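Long-range contact in putative NADH dehydrogenase/NAD(P)H nitroreductase (Parabacteroides distasonis, PDB 3M5K), which binds flavin mononucleotide and probably works as an FMN-dependent oxidoreductase of the nitroreductase family: residues Thr77-Ile81 with Asn145-Gly150. Sequence-based numbering, arbitrary orientation. Where two conformers were deposited one is given.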
loop_
_atom_site.group_PDB
_atom_site.type_symbol
_atom_site.label_atom_id
_atom_site.label_comp_id
_atom_site.label_asym_id
_atom_site.label_seq_id
_atom_site.Cartn_x
_atom_site.Cartn_y
_atom_site.Cartn_z
ATOM N N THR A 77 -11.072 -0.289 -21.543
ATOM C CA THR A 77 -9.726 0.253 -21.539
ATOM C C THR A 77 -8.849 -0.515 -22.494
ATOM O O THR A 77 -9.163 -1.644 -22.836
ATOM C CB THR A 77 -9.100 0.204 -20.105
ATOM O OG1 THR A 77 -7.775 0.755 -20.152
ATOM C CG2 THR A 77 -9.082 -1.238 -19.537
ATOM N N ARG A 78 -7.744 0.103 -22.910
ATOM C CA ARG A 78 -6.790 -0.551 -23.783
ATOM C C ARG A 78 -5.654 -1.173 -22.989
ATOM O O ARG A 78 -4.834 -1.892 -23.549
ATOM C CB ARG A 78 -6.232 0.444 -24.808
ATOM C CG ARG A 78 -7.278 0.978 -25.787
ATOM C CD ARG A 78 -6.660 1.911 -26.795
ATOM N NE ARG A 78 -7.651 2.351 -27.786
ATOM C CZ ARG A 78 -8.086 1.614 -28.814
ATOM N NH1 ARG A 78 -7.614 0.388 -29.047
ATOM N NH2 ARG A 78 -8.996 2.118 -29.643
ATOM N N GLN A 79 -5.583 -0.887 -21.688
ATOM C CA GLN A 79 -4.486 -1.403 -20.882
ATOM C C GLN A 79 -4.851 -1.552 -19.401
ATOM O O GLN A 79 -5.597 -0.743 -18.820
ATOM C CB GLN A 79 -3.210 -0.539 -21.022
ATOM C CG GLN A 79 -3.386 0.930 -20.600
ATOM C CD GLN A 79 -4.018 1.777 -21.680
ATOM O OE1 GLN A 79 -3.487 1.834 -22.788
ATOM N NE2 GLN A 79 -5.134 2.443 -21.377
ATOM N N ALA A 80 -4.305 -2.608 -18.816
ATOM C CA ALA A 80 -4.424 -2.871 -17.386
ATOM C C ALA A 80 -3.119 -3.476 -16.904
ATOM O O ALA A 80 -2.408 -4.149 -17.654
ATOM C CB ALA A 80 -5.588 -3.824 -17.107
ATOM N N ILE A 81 -2.843 -3.271 -15.622
ATOM C CA ILE A 81 -1.706 -3.880 -14.975
ATOM C C ILE A 81 -2.180 -4.816 -13.856
ATOM O O ILE A 81 -2.974 -4.428 -12.991
ATOM C CB ILE A 81 -0.748 -2.821 -14.385
ATOM C CG1 ILE A 81 -0.231 -1.908 -15.517
ATOM C CG2 ILE A 81 0.413 -3.506 -13.650
ATOM C CD1 ILE A 81 0.509 -0.637 -15.038
ATOM N N ASN A 145 -4.539 -8.288 -7.840
ATOM C CA ASN A 145 -5.527 -7.343 -8.393
ATOM C C ASN A 145 -5.403 -7.205 -9.900
ATOM O O ASN A 145 -4.438 -7.657 -10.485
ATOM C CB ASN A 145 -5.418 -5.969 -7.689
ATOM C CG ASN A 145 -4.010 -5.387 -7.715
ATOM O OD1 ASN A 145 -3.251 -5.588 -8.669
ATOM N ND2 ASN A 145 -3.638 -4.681 -6.641
ATOM N N VAL A 146 -6.410 -6.585 -10.519
ATOM C CA VAL A 146 -6.279 -6.034 -11.851
ATOM C C VAL A 146 -6.491 -4.543 -11.749
ATOM O O VAL A 146 -7.482 -4.073 -11.162
ATOM C CB VAL A 146 -7.298 -6.666 -12.891
ATOM C CG1 VAL A 146 -7.019 -6.082 -14.313
ATOM C CG2 VAL A 146 -7.254 -8.218 -12.841
ATOM N N ILE A 147 -5.582 -3.784 -12.328
ATOM C CA ILE A 147 -5.649 -2.315 -12.263
ATOM C C ILE A 147 -5.783 -1.763 -13.693
ATOM O O ILE A 147 -4.796 -1.578 -14.386
ATOM C CB ILE A 147 -4.396 -1.670 -11.548
ATOM C CG1 ILE A 147 -4.190 -2.309 -10.143
ATOM C CG2 ILE A 147 -4.536 -0.146 -11.474
ATOM C CD1 ILE A 147 -2.986 -1.793 -9.365
ATOM N N PRO A 148 -7.030 -1.517 -14.119
ATOM C CA PRO A 148 -7.189 -0.808 -15.383
ATOM C C PRO A 148 -6.635 0.603 -15.232
ATOM O O PRO A 148 -6.725 1.208 -14.152
ATOM C CB PRO A 148 -8.696 -0.785 -15.621
ATOM C CG PRO A 148 -9.313 -1.651 -14.567
ATOM C CD PRO A 148 -8.308 -1.838 -13.471
ATOM N N VAL A 149 -6.046 1.103 -16.297
ATOM C CA VAL A 149 -5.565 2.469 -16.326
ATOM C C VAL A 149 -6.046 3.118 -17.621
ATOM O O VAL A 149 -6.384 2.440 -18.601
ATOM C CB VAL A 149 -4.021 2.583 -16.211
ATOM C CG1 VAL A 149 -3.537 2.189 -14.819
ATOM C CG2 VAL A 149 -3.332 1.735 -17.269
ATOM N N GLY A 150 -6.126 4.436 -17.575
ATOM C CA GLY A 150 -6.466 5.253 -18.743
ATOM C C GLY A 150 -6.558 6.731 -18.395
ATOM O O GLY A 150 -6.484 7.114 -17.229
#
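Thr77 reaches the carbonyl of Val149 with its hydroxyl, OG1 lying 2.7 Å from Val149 O; the carbonyl of Gln79 is also near enough to take the single proton. Chi1 of -180° places OG1 opposite the backbone N, close to Val149 O, while the methyl CG2 rests against CB of Pro148, the two side chains crossing at about a right angle. A residue with both a hydroxyl and a methyl thus serves a polar and an apolar neighbour. Gln79 bends at chi2 (-81°), which brings its amide back to Val149 O: NE2 donates over 3.0 Å in a nearly straight bond, approaching from above the carbonyl plane although the acceptor lies in the plane of the amide. The other amide atom, OE1, accepts from the backbone of Val26, so both ends of this buried group are engaged. Ala80 is small enough to let the chains come close, its CA 4.0 Å from that of Pro148; its methyl meets CG1 of Val146 at 3.9 Å. Proline suits this non-hydrogen-bonded pair, where no N-H toward the partner strand is needed. Ile81 forms a hydrogen-bonded pair with Ile147, its N 2.9 Å from Ile147 O and its O 2.8 Å from Ile147 N. Ile81 packs against both helix 28-39 and helix 94-111, Ile147 against the second and Val149 against the first, and their branched chains suit strands covered by helices. The arrangement is the antiparallel pairing of the two strands central within this chain in the helix-packed sheet of the nitroreductase fold, with the side chain of Asn145 about 7 Å from the bound FMN.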